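PDB 6W1K: 2-oxoadipate dioxygenase/decarboxylase, chloroplastic/amyloplastic from Oryza sativa, which catalyses the iron(II)-dependent decarboxylation and hydroxylation of 2-oxoadipate with O2 to give D-2-hydroxyglutarate, a step of lysine catabolism. Local coordinates for residues 40-45 against 220-225; 68-73 against 163-168; 171-176 against 186-191; 212-217 against 228-233; 248-251 against 257-260. All coordinates share one frame; numbering follows the deposited sequence.

Overall arrangement
Along the chain, helix 38-51 supplies the first half of contact 1, which closes the longest loop when residues 220-225 return to it. Contacts 2 and 3 nest inside that loop, one after the other: contact 2 joins residues 68-73 to 163-168, and contact 3 joins the consecutive helices 170-179 and 181-189. These two touch, W165 meeting L187. Contact 4 crosses contact 1, since 212-217 precedes 220-225 and 228-233 follows it; the two pack together through L224, F222, N214 and V217. Contact 5 comes last, a short hairpin in the mixed sheet, and reaches contact 2 through K167 and contact 3 through F173.

Contact 1 of 5, residues 40-45 against 220-225; sequences AKTILE and NGFKLN
F222 lays one face of its ring against I43 of the helix, and this is the buried, more extensive half of the contact. I43 CG1 stands 4.1 Å from the centroid of the F222 ring, 28° off the ring normal, a CH-pi approach in which the two side chains run antiparallel alongside one another. The closest ring atom is F222 CD2, 3.7 Å from I43 CG1. With CG1 anti to its carbonyl carbon (chi1 -75°), the ethyl branch of I43 leads out to the ring although its CB does not face the loop; CD1 follows, 4.0 Å from F222 CD2. In this VOC-like fold of the glyoxalase clan, the contact pins the loop after helix 210-219 to helix 38-51, whose A40, I43 and L44 also pack on strand 258-271. The ring also touches V217. Without the ring, as with an alanine here, I43 CG1 would probably lose its aromatic cover and a gap would open between helix and loop. The partly exposed side belongs to T42, which is equally close but offers mainly one methyl: CG2 meets the ring at the edge, 3.6 Å from F222 CZ, while T42 OG1 turns back to P38 O.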
# COMPACT_ATOMS: atom_id res chain seq x y z
N ALA A 40 -3.13 11.52 -6.06
CA ALA A 40 -3.68 10.22 -6.38
C ALA A 40 -5.07 10.36 -6.97
O ALA A 40 -5.40 9.69 -7.95
CB ALA A 40 -3.71 9.36 -5.12
N LYS A 41 -5.90 11.22 -6.38
CA LYS A 41 -7.25 11.42 -6.89
C LYS A 41 -7.22 11.92 -8.32
O LYS A 41 -8.02 11.49 -9.16
CB LYS A 41 -8.00 12.39 -5.99
CG LYS A 41 -9.44 12.68 -6.38
CD LYS A 41 -10.07 13.67 -5.40
CE LYS A 41 -11.48 14.07 -5.83
NZ LYS A 41 -11.99 15.26 -5.07
N THR A 42 -6.33 12.87 -8.62
CA THR A 42 -6.28 13.41 -9.97
C THR A 42 -5.82 12.36 -10.97
O THR A 42 -6.39 12.24 -12.06
CB THR A 42 -5.36 14.62 -10.04
OG1 THR A 42 -5.91 15.66 -9.25
CG2 THR A 42 -5.22 15.11 -11.50
N ILE A 43 -4.77 11.62 -10.62
CA ILE A 43 -4.24 10.61 -11.53
C ILE A 43 -5.30 9.55 -11.83
O ILE A 43 -5.43 9.11 -12.97
CB ILE A 43 -2.97 9.97 -10.94
CG1 ILE A 43 -1.81 10.94 -11.06
CG2 ILE A 43 -2.58 8.69 -11.70
CD1 ILE A 43 -0.54 10.52 -10.34
N LEU A 44 -6.06 9.12 -10.81
CA LEU A 44 -7.12 8.15 -11.05
C LEU A 44 -8.19 8.71 -11.99
O LEU A 44 -8.74 7.99 -12.85
CB LEU A 44 -7.72 7.70 -9.72
CG LEU A 44 -6.85 6.77 -8.88
CD1 LEU A 44 -7.36 6.71 -7.46
CD2 LEU A 44 -6.82 5.38 -9.51
N GLU A 45 -8.50 9.99 -11.86
CA GLU A 45 -9.42 10.60 -12.82
C GLU A 45 -8.81 10.65 -14.21
O GLU A 45 -9.50 10.41 -15.21
CB GLU A 45 -9.82 11.99 -12.34
CG GLU A 45 -10.65 11.96 -11.05
CD GLU A 45 -10.86 13.34 -10.41
OE1 GLU A 45 -10.19 14.31 -10.84
OE2 GLU A 45 -11.70 13.44 -9.48
N ASN A 220 1.58 14.80 -17.51
CA ASN A 220 0.50 15.51 -16.84
C ASN A 220 0.97 16.28 -15.61
O ASN A 220 0.14 16.81 -14.87
CB ASN A 220 -0.60 14.53 -16.46
CG ASN A 220 -1.55 14.26 -17.61
OD1 ASN A 220 -2.34 15.13 -17.99
ND2 ASN A 220 -1.47 13.07 -18.18
N GLY A 221 2.29 16.35 -15.38
CA GLY A 221 2.85 17.25 -14.41
C GLY A 221 3.22 16.65 -13.07
O GLY A 221 3.60 17.41 -12.15
N PHE A 222 3.15 15.34 -12.92
CA PHE A 222 3.40 14.69 -11.64
C PHE A 222 4.78 14.04 -11.62
O PHE A 222 5.27 13.57 -12.65
CB PHE A 222 2.32 13.65 -11.34
CG PHE A 222 0.93 14.22 -11.34
CD1 PHE A 222 0.52 15.08 -10.33
CD2 PHE A 222 0.05 13.92 -12.36
CE1 PHE A 222 -0.75 15.62 -10.34
CE2 PHE A 222 -1.22 14.46 -12.37
CZ PHE A 222 -1.62 15.31 -11.36
N LYS A 223 5.38 14.02 -10.44
CA LYS A 223 6.75 13.56 -10.22
C LYS A 223 6.75 12.12 -9.73
O LYS A 223 6.05 11.83 -8.77
CB LYS A 223 7.43 14.46 -9.19
CG LYS A 223 8.94 14.45 -9.22
CD LYS A 223 9.58 15.24 -8.11
CE LYS A 223 9.16 16.69 -8.11
NZ LYS A 223 9.54 17.35 -9.39
N LEU A 224 7.51 11.24 -10.37
CA LEU A 224 7.66 9.87 -9.92
C LEU A 224 8.82 9.73 -8.94
O LEU A 224 9.83 10.42 -9.06
CB LEU A 224 7.89 8.96 -11.13
CG LEU A 224 6.75 8.93 -12.14
CD1 LEU A 224 7.10 8.10 -13.38
CD2 LEU A 224 5.49 8.39 -11.50
N ASN A 225 8.67 8.80 -8.00
CA ASN A 225 9.77 8.41 -7.12
C ASN A 225 11.02 8.09 -7.94
O ASN A 225 11.00 7.17 -8.76
CB ASN A 225 9.35 7.19 -6.28
CG ASN A 225 10.43 6.73 -5.32
OD1 ASN A 225 11.60 7.07 -5.48
ND2 ASN A 225 10.05 5.96 -4.31

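Contact 2 of 5, residues 68-73 against 163-168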
# COMPACT_ATOMS: atom_id res chain seq x y z
N ASP A 68 3.62 -3.94 21.12
CA ASP A 68 2.42 -4.02 21.98
C ASP A 68 1.16 -4.30 21.18
O ASP A 68 0.08 -3.79 21.46
CB ASP A 68 2.24 -2.73 22.79
CG ASP A 68 3.39 -2.48 23.77
OD1 ASP A 68 3.56 -1.30 24.18
OD2 ASP A 68 4.12 -3.44 24.13
N GLY A 69 1.29 -5.16 20.18
CA GLY A 69 0.15 -5.55 19.37
C GLY A 69 -0.33 -4.52 18.36
O GLY A 69 -1.38 -4.73 17.76
N TYR A 70 0.39 -3.41 18.17
CA TYR A 70 -0.01 -2.38 17.20
C TYR A 70 0.48 -2.68 15.78
O TYR A 70 0.25 -1.87 14.87
CB TYR A 70 0.48 -1.01 17.69
CG TYR A 70 -0.55 -0.36 18.62
CD1 TYR A 70 -0.67 -0.75 19.95
CD2 TYR A 70 -1.47 0.57 18.13
CE1 TYR A 70 -1.66 -0.23 20.76
CE2 TYR A 70 -2.47 1.09 18.94
CZ TYR A 70 -2.57 0.69 20.24
OH TYR A 70 -3.56 1.23 21.02
N GLY A 71 1.12 -3.82 15.57
CA GLY A 71 1.80 -4.13 14.32
C GLY A 71 0.91 -4.79 13.28
O GLY A 71 -0.29 -4.56 13.21
N ILE A 72 1.54 -5.61 12.45
CA ILE A 72 0.85 -6.23 11.32
C ILE A 72 -0.44 -6.90 11.79
O ILE A 72 -1.48 -6.78 11.15
CB ILE A 72 1.78 -7.22 10.62
CG1 ILE A 72 2.93 -6.48 9.95
CG2 ILE A 72 1.02 -8.01 9.57
CD1 ILE A 72 4.07 -7.38 9.58
N LYS A 73 -0.39 -7.60 12.93
CA LYS A 73 -1.54 -8.39 13.34
C LYS A 73 -2.77 -7.52 13.62
O LYS A 73 -3.91 -8.02 13.52
CB LYS A 73 -1.18 -9.20 14.57
CG LYS A 73 -0.82 -8.35 15.77
CD LYS A 73 -0.76 -9.19 17.05
CE LYS A 73 0.61 -9.74 17.30
NZ LYS A 73 0.88 -9.91 18.76
N LEU A 163 -6.39 8.91 14.09
CA LEU A 163 -5.31 8.31 14.88
C LEU A 163 -5.91 7.77 16.19
O LEU A 163 -6.83 8.36 16.74
CB LEU A 163 -4.23 9.37 15.20
CG LEU A 163 -3.60 10.07 13.98
CD1 LEU A 163 -2.64 11.19 14.39
CD2 LEU A 163 -2.91 9.06 13.10
N THR A 164 -5.41 6.62 16.66
CA THR A 164 -5.90 6.06 17.92
C THR A 164 -5.15 6.60 19.14
O THR A 164 -5.71 6.67 20.24
CB THR A 164 -5.80 4.53 17.91
OG1 THR A 164 -4.43 4.14 17.70
CG2 THR A 164 -6.69 3.95 16.81
N TRP A 165 -3.91 7.01 18.94
CA TRP A 165 -3.15 7.74 19.95
C TRP A 165 -3.44 9.24 19.93
O TRP A 165 -4.04 9.77 18.99
CB TRP A 165 -1.68 7.50 19.76
CG TRP A 165 -1.18 7.55 18.35
CD1 TRP A 165 -0.90 8.66 17.62
CD2 TRP A 165 -0.91 6.43 17.51
NE1 TRP A 165 -0.43 8.29 16.38
CE2 TRP A 165 -0.45 6.92 16.28
CE3 TRP A 165 -0.98 5.05 17.69
CZ2 TRP A 165 -0.07 6.08 15.22
CZ3 TRP A 165 -0.61 4.20 16.62
CH2 TRP A 165 -0.16 4.72 15.43
N GLU A 166 -2.98 9.93 20.96
CA GLU A 166 -3.21 11.36 21.02
C GLU A 166 -2.45 12.04 19.88
O GLU A 166 -1.47 11.51 19.37
CB GLU A 166 -2.77 11.94 22.36
CG GLU A 166 -1.26 11.90 22.61
CD GLU A 166 -0.89 12.53 23.96
OE1 GLU A 166 -1.81 12.85 24.74
OE2 GLU A 166 0.32 12.69 24.25
N LYS A 167 -2.92 13.23 19.51
CA LYS A 167 -2.26 14.00 18.46
C LYS A 167 -0.82 14.25 18.88
O LYS A 167 -0.57 14.62 20.03
CB LYS A 167 -2.97 15.34 18.26
CG LYS A 167 -2.88 15.91 16.86
CD LYS A 167 -3.73 17.19 16.71
CE LYS A 167 -4.55 17.16 15.40
NZ LYS A 167 -4.59 18.48 14.66
N PRO A 168 0.15 14.07 17.99
CA PRO A 168 1.56 14.22 18.39
C PRO A 168 1.97 15.68 18.55
O PRO A 168 1.37 16.58 17.95
CB PRO A 168 2.33 13.59 17.23
CG PRO A 168 1.31 13.06 16.29
CD PRO A 168 -0.01 13.60 16.61
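The apolar part of this buried contact is a meeting of Y70 and W165, ring against ring but not stacked. Y70 CD2 comes to 4.0 Å from W165 CZ3, lying near the plane of the indole at its edge, and the two ring planes are inclined by about 48°. The touching atom CZ3 belongs to the six-membered end of the indole, not to its pyrrole part. W165 reaches this place with CG between its backbone N and carbonyl carbon (chi1 43°), which swings the indole toward Y70 although its CB does not face that residue. Both segments are irregular where they meet, and their nearest CA atoms, those of Y70 and T164, are 10.3 Å apart: large side chains span the distance between the turn leading into helix 72-81 and the connection from helix 154-160 to helix 170-179. A second, polar-edged contact brings T164 OG1 to the rim of the phenol, near its plane and 3.8 Å from Y70 CE2. This is packing, for no hydrogen bond joins the two segments directly. The polar links run through third parties. S147 OG is hydrogen-bonded to both Y70 OH and T164 OG1, so one serine at the end of helix 134-147 bridges the pair, and Y70 OH has a further partner in G148 O. The buried indole N-H is satisfied by L187 O of helix 181-189, which helps to set the rotation of the indole.

Contact 3 of 5, residues 171-176 against 186-191; sequences SDFQVL and TLVNGY
F173 and L187 mark the nearest approach of the two backbones, CA to CA 7.3 Å, close enough for a leucine methyl to touch main chain: L187 CD2 lies 4.1 Å from F173 N. The same methyl is 4.0 Å from L176 CD1, so this one branch fills the place between residues F173 and L176 along the facing helix. The L187 and L176 side chains are roughly perpendicular. The segments belong to helices 170-179 and 181-189, consecutive along the chain, whose apolar interface lies beside helix 134-147: Y143 of that helix touches L187, and S136 touches L176. Next to the leucines, F173 extends with CG anti to its backbone N (chi1 179°) and meets V188. One V188 methyl, CG1, approaches F173 CD2 to 3.7 Å at an oblique slant to the ring, and the other, CG2, stands 4.0 Å from F173 CE2; the two methyls thus hold the ring along its CD2-CE2 bond. P168 packs on both L187 and V188. The second helix stops just past this contact, where G190 takes a positive phi of 62° and its N is hydrogen-bonded to T186 O at 2.7 Å.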
# COMPACT_ATOMS: atom_id res chain seq x y z
N SER A 171 7.84 18.31 18.48
CA SER A 171 9.16 17.88 18.93
C SER A 171 9.31 16.37 18.78
O SER A 171 10.38 15.87 18.41
CB SER A 171 9.40 18.29 20.37
OG SER A 171 8.40 17.75 21.23
N ASP A 172 8.25 15.62 19.07
CA ASP A 172 8.37 14.17 18.96
C ASP A 172 8.47 13.74 17.51
O ASP A 172 9.23 12.82 17.17
CB ASP A 172 7.18 13.49 19.63
CG ASP A 172 7.22 13.55 21.18
OD1 ASP A 172 8.30 13.80 21.75
OD2 ASP A 172 6.16 13.29 21.80
N PHE A 173 7.66 14.35 16.64
CA PHE A 173 7.75 14.11 15.20
C PHE A 173 9.16 14.43 14.71
O PHE A 173 9.74 13.66 13.93
CB PHE A 173 6.70 14.97 14.50
CG PHE A 173 6.70 14.85 12.99
CD1 PHE A 173 7.30 15.80 12.21
CD2 PHE A 173 6.06 13.80 12.37
CE1 PHE A 173 7.28 15.70 10.81
CE2 PHE A 173 6.01 13.71 10.99
CZ PHE A 173 6.63 14.65 10.21
N GLN A 174 9.74 15.52 15.17
CA GLN A 174 11.08 15.89 14.76
C GLN A 174 12.09 14.80 15.12
O GLN A 174 12.94 14.44 14.30
CB GLN A 174 11.49 17.21 15.42
CG GLN A 174 11.11 18.45 14.67
CD GLN A 174 11.56 19.68 15.45
OE1 GLN A 174 11.22 19.84 16.63
NE2 GLN A 174 12.38 20.53 14.81
N VAL A 175 12.05 14.31 16.36
CA VAL A 175 13.00 13.29 16.81
C VAL A 175 12.86 12.01 15.99
O VAL A 175 13.85 11.40 15.57
CB VAL A 175 12.81 13.02 18.32
CG1 VAL A 175 13.60 11.80 18.74
CG2 VAL A 175 13.22 14.23 19.14
N LEU A 176 11.63 11.57 15.76
CA LEU A 176 11.44 10.35 14.97
C LEU A 176 11.88 10.55 13.53
O LEU A 176 12.53 9.68 12.94
CB LEU A 176 9.98 9.92 15.02
CG LEU A 176 9.48 9.35 16.34
CD1 LEU A 176 8.01 8.93 16.13
CD2 LEU A 176 10.33 8.18 16.83
N THR A 186 4.12 7.14 10.28
CA THR A 186 3.08 6.41 10.98
C THR A 186 2.55 7.19 12.18
O THR A 186 1.36 7.12 12.47
CB THR A 186 3.63 5.05 11.38
OG1 THR A 186 4.19 4.44 10.23
CG2 THR A 186 2.58 4.11 11.89
N LEU A 187 3.40 7.99 12.83
CA LEU A 187 2.92 8.78 13.96
C LEU A 187 1.79 9.70 13.55
O LEU A 187 0.81 9.86 14.28
CB LEU A 187 4.09 9.59 14.57
CG LEU A 187 3.71 10.36 15.83
CD1 LEU A 187 3.43 9.38 16.95
CD2 LEU A 187 4.85 11.33 16.24
N VAL A 188 1.90 10.32 12.37
CA VAL A 188 0.90 11.29 11.96
C VAL A 188 -0.16 10.72 11.01
O VAL A 188 -1.18 11.39 10.78
CB VAL A 188 1.57 12.54 11.32
CG1 VAL A 188 2.39 13.28 12.38
CG2 VAL A 188 2.44 12.17 10.15
N ASN A 189 0.03 9.52 10.47
CA ASN A 189 -0.96 8.92 9.57
C ASN A 189 -1.61 7.66 10.12
O ASN A 189 -2.71 7.30 9.67
CB ASN A 189 -0.32 8.58 8.20
CG ASN A 189 0.02 9.83 7.37
OD1 ASN A 189 -0.84 10.44 6.75
ND2 ASN A 189 1.29 10.20 7.38
N GLY A 190 -0.96 6.94 11.03
CA GLY A 190 -1.61 5.79 11.63
C GLY A 190 -1.93 4.73 10.58
O GLY A 190 -1.14 4.44 9.69
N TYR A 191 -3.11 4.16 10.72
CA TYR A 191 -3.59 3.07 9.88
C TYR A 191 -4.22 3.54 8.56
O TYR A 191 -4.91 2.74 7.89
CB TYR A 191 -4.60 2.27 10.69
CG TYR A 191 -4.04 1.54 11.88
CD1 TYR A 191 -3.24 0.43 11.71
CD2 TYR A 191 -4.35 1.95 13.18
CE1 TYR A 191 -2.75 -0.26 12.79
CE2 TYR A 191 -3.88 1.27 14.25
CZ TYR A 191 -3.09 0.15 14.05
OH TYR A 191 -2.61 -0.56 15.13

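Contact 4 of 5, residues 212-217 against 228-233; sequences KFNKFV and GGILKV
N214 and I230 bring helix 210-219 and the turn before strand 232-233 to their nearest approach, CA to CA 8.1 Å. The turn enters with G228 and G229 at positive phi and leads on into the strand. From the helix N214 carries the contact alone. Its CG lies anti to the carbonyl carbon (chi1 -76°), which carries the amide out toward the turn, ND2 foremost; that nitrogen stands 4.0 Å from L231 CD1, the leucine side chain lying athwart the asparagine. The same N214 ND2 is 4.1 Å from I230 O, too far for a hydrogen bond, and 4.2 Å from I230 CD1. The amide is oriented from its other end, OD1 being hydrogen-bonded to S242 OG. Within the turn, K232 NZ folds back onto G229 O at 2.7 Å, almost in line with the G229 carbonyl (169°); E227 O takes it too, so two backbone carbonyls accept this buried lysine. Among its neighbours the helix packs on helix 38-51 through F213, F216 and V217, while K232 pairs through its backbone with Q241, a residue that binds 2-oxoadipate, and touches helix 296-302. N214, through S242, thus ties helix 210-219 to strand 239-243.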
# COMPACT_ATOMS: atom_id res chain seq x y z
N LYS A 212 5.07 3.41 -20.87
CA LYS A 212 4.15 4.38 -21.48
C LYS A 212 3.35 5.04 -20.36
O LYS A 212 3.15 6.24 -20.41
CB LYS A 212 3.18 3.70 -22.45
CG LYS A 212 3.50 3.90 -23.92
CD LYS A 212 4.60 3.01 -24.40
CE LYS A 212 4.82 3.11 -25.90
NZ LYS A 212 3.70 2.50 -26.66
N PHE A 213 2.91 4.27 -19.36
CA PHE A 213 2.16 4.82 -18.24
C PHE A 213 2.98 5.88 -17.51
O PHE A 213 2.48 6.97 -17.20
CB PHE A 213 1.75 3.72 -17.26
CG PHE A 213 0.77 4.20 -16.23
CD1 PHE A 213 -0.59 3.99 -16.40
CD2 PHE A 213 1.20 4.90 -15.09
CE1 PHE A 213 -1.50 4.44 -15.48
CE2 PHE A 213 0.29 5.38 -14.18
CZ PHE A 213 -1.07 5.13 -14.37
N ASN A 214 4.25 5.58 -17.22
CA ASN A 214 5.09 6.55 -16.52
C ASN A 214 5.20 7.86 -17.29
O ASN A 214 5.14 8.94 -16.69
CB ASN A 214 6.48 5.95 -16.29
CG ASN A 214 6.49 4.95 -15.17
OD1 ASN A 214 5.51 4.81 -14.43
ND2 ASN A 214 7.57 4.20 -15.06
N LYS A 215 5.34 7.79 -18.61
CA LYS A 215 5.45 9.02 -19.39
C LYS A 215 4.13 9.79 -19.40
O LYS A 215 4.11 11.02 -19.37
CB LYS A 215 5.91 8.71 -20.82
CG LYS A 215 6.00 9.93 -21.73
CD LYS A 215 5.50 9.60 -23.12
CE LYS A 215 6.19 10.44 -24.20
NZ LYS A 215 6.63 11.79 -23.72
N PHE A 216 3.01 9.07 -19.42
CA PHE A 216 1.70 9.70 -19.26
C PHE A 216 1.61 10.48 -17.94
O PHE A 216 1.13 11.61 -17.91
CB PHE A 216 0.61 8.61 -19.34
CG PHE A 216 -0.79 9.10 -19.01
CD1 PHE A 216 -1.33 8.88 -17.75
CD2 PHE A 216 -1.56 9.75 -19.97
CE1 PHE A 216 -2.60 9.32 -17.42
CE2 PHE A 216 -2.83 10.19 -19.66
CZ PHE A 216 -3.36 9.97 -18.38
N VAL A 217 2.09 9.90 -16.84
CA VAL A 217 2.01 10.60 -15.56
C VAL A 217 2.91 11.82 -15.56
O VAL A 217 2.51 12.92 -15.15
CB VAL A 217 2.35 9.63 -14.41
CG1 VAL A 217 2.51 10.39 -13.09
CG2 VAL A 217 1.31 8.61 -14.29
N GLY A 228 16.44 4.67 -7.10
CA GLY A 228 16.57 3.42 -7.85
C GLY A 228 15.98 3.47 -9.24
O GLY A 228 15.66 2.42 -9.81
N GLY A 229 15.86 4.66 -9.82
CA GLY A 229 15.18 4.83 -11.08
C GLY A 229 13.68 4.96 -10.90
O GLY A 229 13.09 4.57 -9.89
N ILE A 230 13.03 5.52 -11.93
CA ILE A 230 11.59 5.67 -11.85
C ILE A 230 10.87 4.33 -11.98
O ILE A 230 9.71 4.22 -11.58
CB ILE A 230 11.08 6.66 -12.90
CG1 ILE A 230 11.51 6.25 -14.31
CG2 ILE A 230 11.60 8.10 -12.59
CD1 ILE A 230 10.72 6.96 -15.41
N LEU A 231 11.53 3.32 -12.52
CA LEU A 231 10.92 2.01 -12.72
C LEU A 231 11.74 0.96 -11.98
O LEU A 231 12.89 0.68 -12.35
CB LEU A 231 10.84 1.67 -14.21
CG LEU A 231 10.10 0.37 -14.53
CD1 LEU A 231 8.62 0.49 -14.13
CD2 LEU A 231 10.26 0.02 -16.00
N LYS A 232 11.16 0.38 -10.94
CA LYS A 232 11.79 -0.70 -10.20
C LYS A 232 11.42 -2.02 -10.85
O LYS A 232 10.24 -2.36 -10.97
CB LYS A 232 11.32 -0.68 -8.74
CG LYS A 232 11.94 0.44 -7.90
CD LYS A 232 11.40 1.80 -8.29
CE LYS A 232 11.58 2.80 -7.16
NZ LYS A 232 11.58 4.21 -7.63
N VAL A 233 12.44 -2.80 -11.20
CA VAL A 233 12.26 -4.06 -11.91
C VAL A 233 12.83 -5.18 -11.05
O VAL A 233 13.99 -5.12 -10.62
CB VAL A 233 12.95 -4.04 -13.29
CG1 VAL A 233 12.83 -5.42 -13.92
CG2 VAL A 233 12.37 -2.95 -14.19

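Contact 5 of 5, residues 248-251 against 257-260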
# COMPACT_ATOMS: atom_id res chain seq x y z
N SER A 248 2.07 16.22 0.28
CA SER A 248 2.30 16.82 1.60
C SER A 248 1.09 17.62 2.05
O SER A 248 0.30 18.11 1.25
CB SER A 248 3.53 17.74 1.56
OG SER A 248 4.70 16.97 1.34
N ALA A 249 0.99 17.79 3.37
CA ALA A 249 -0.13 18.50 3.97
C ALA A 249 0.37 19.29 5.17
O ALA A 249 1.38 18.95 5.77
CB ALA A 249 -1.24 17.56 4.44
N LEU A 250 -0.35 20.36 5.49
CA LEU A 250 -0.10 21.09 6.72
C LEU A 250 -0.80 20.36 7.86
O LEU A 250 -1.95 19.93 7.72
CB LEU A 250 -0.59 22.53 6.62
CG LEU A 250 0.15 23.40 5.59
CD1 LEU A 250 -0.50 24.76 5.49
CD2 LEU A 250 1.64 23.53 5.97
N PHE A 251 -0.09 20.20 8.97
CA PHE A 251 -0.62 19.52 10.14
C PHE A 251 -0.40 20.41 11.36
O PHE A 251 0.71 20.89 11.58
CB PHE A 251 0.05 18.15 10.27
CG PHE A 251 -0.56 17.26 11.31
CD1 PHE A 251 -1.71 16.52 11.05
CD2 PHE A 251 0.04 17.13 12.57
CE1 PHE A 251 -2.25 15.70 12.03
CE2 PHE A 251 -0.48 16.30 13.55
CZ PHE A 251 -1.63 15.59 13.29
N ILE A 257 1.98 23.95 16.95
CA ILE A 257 2.88 24.22 15.83
C ILE A 257 2.31 23.60 14.56
O ILE A 257 1.92 22.42 14.54
CB ILE A 257 4.28 23.67 16.15
CG1 ILE A 257 4.88 24.44 17.32
CG2 ILE A 257 5.19 23.73 14.91
CD1 ILE A 257 6.11 23.80 17.87
N THR A 258 2.25 24.40 13.50
CA THR A 258 1.78 23.92 12.20
C THR A 258 2.99 23.69 11.30
O THR A 258 3.78 24.61 11.07
CB THR A 258 0.83 24.92 11.54
OG1 THR A 258 -0.34 25.08 12.36
CG2 THR A 258 0.42 24.45 10.17
N GLU A 259 3.13 22.46 10.79
CA GLU A 259 4.29 22.11 9.99
C GLU A 259 3.88 21.09 8.94
O GLU A 259 2.83 20.45 9.05
CB GLU A 259 5.43 21.56 10.85
CG GLU A 259 6.44 22.63 11.21
CD GLU A 259 7.23 23.08 9.98
OE1 GLU A 259 7.37 22.28 9.01
OE2 GLU A 259 7.67 24.24 9.97
N SER A 260 4.73 20.94 7.93
CA SER A 260 4.42 20.05 6.80
C SER A 260 4.64 18.59 7.19
O SER A 260 5.61 18.26 7.86
CB SER A 260 5.30 20.42 5.60
OG SER A 260 4.96 19.64 4.47
O HOH W 1 6.13 17.27 3.98
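S248 and S260 turn their hydroxyls toward a common water by different torsions: S248 OG lies anti to its carbonyl carbon (chi1 -67°), S260 OG anti to its backbone N (chi1 -176°). The water is 3.0 Å from S248 OG and 2.7 Å from S260 OG, bridging two oxygens that do not bond each other, while S248 CB packs 3.8 Å from S260 OG. E259 curls its side chain back on its own strand, and S260 N meets E259 OE1 at 3.2 Å from above the carboxylate plane. The backbone frame is an antiparallel beta hairpin, its short strand axes at 167°, formed by strand 248-252 and the start of strand 258-271 at the border of the mixed sheet. F251 and E259 are its hydrogen-bonded pair: F251 N gives to E259 O at 2.9 Å and E259 N to F251 O at 3.0 Å. L250 and S260 form the adjoining non-hydrogen-bonded pair, where S260 CA makes a CA-H...O contact of 3.4 Å with A249 O. L250 and S260 point to one face, on which L250 CB also rests 4.2 Å from T258 CG2; T258 OG1 is hydrogen-bonded to T252 OG1. F251 and E259 occupy the other face. There the F251 ring has a cation-pi partner in K167 and meets F253 edge-to-face, while E259 touches Y170 of helix 170-179.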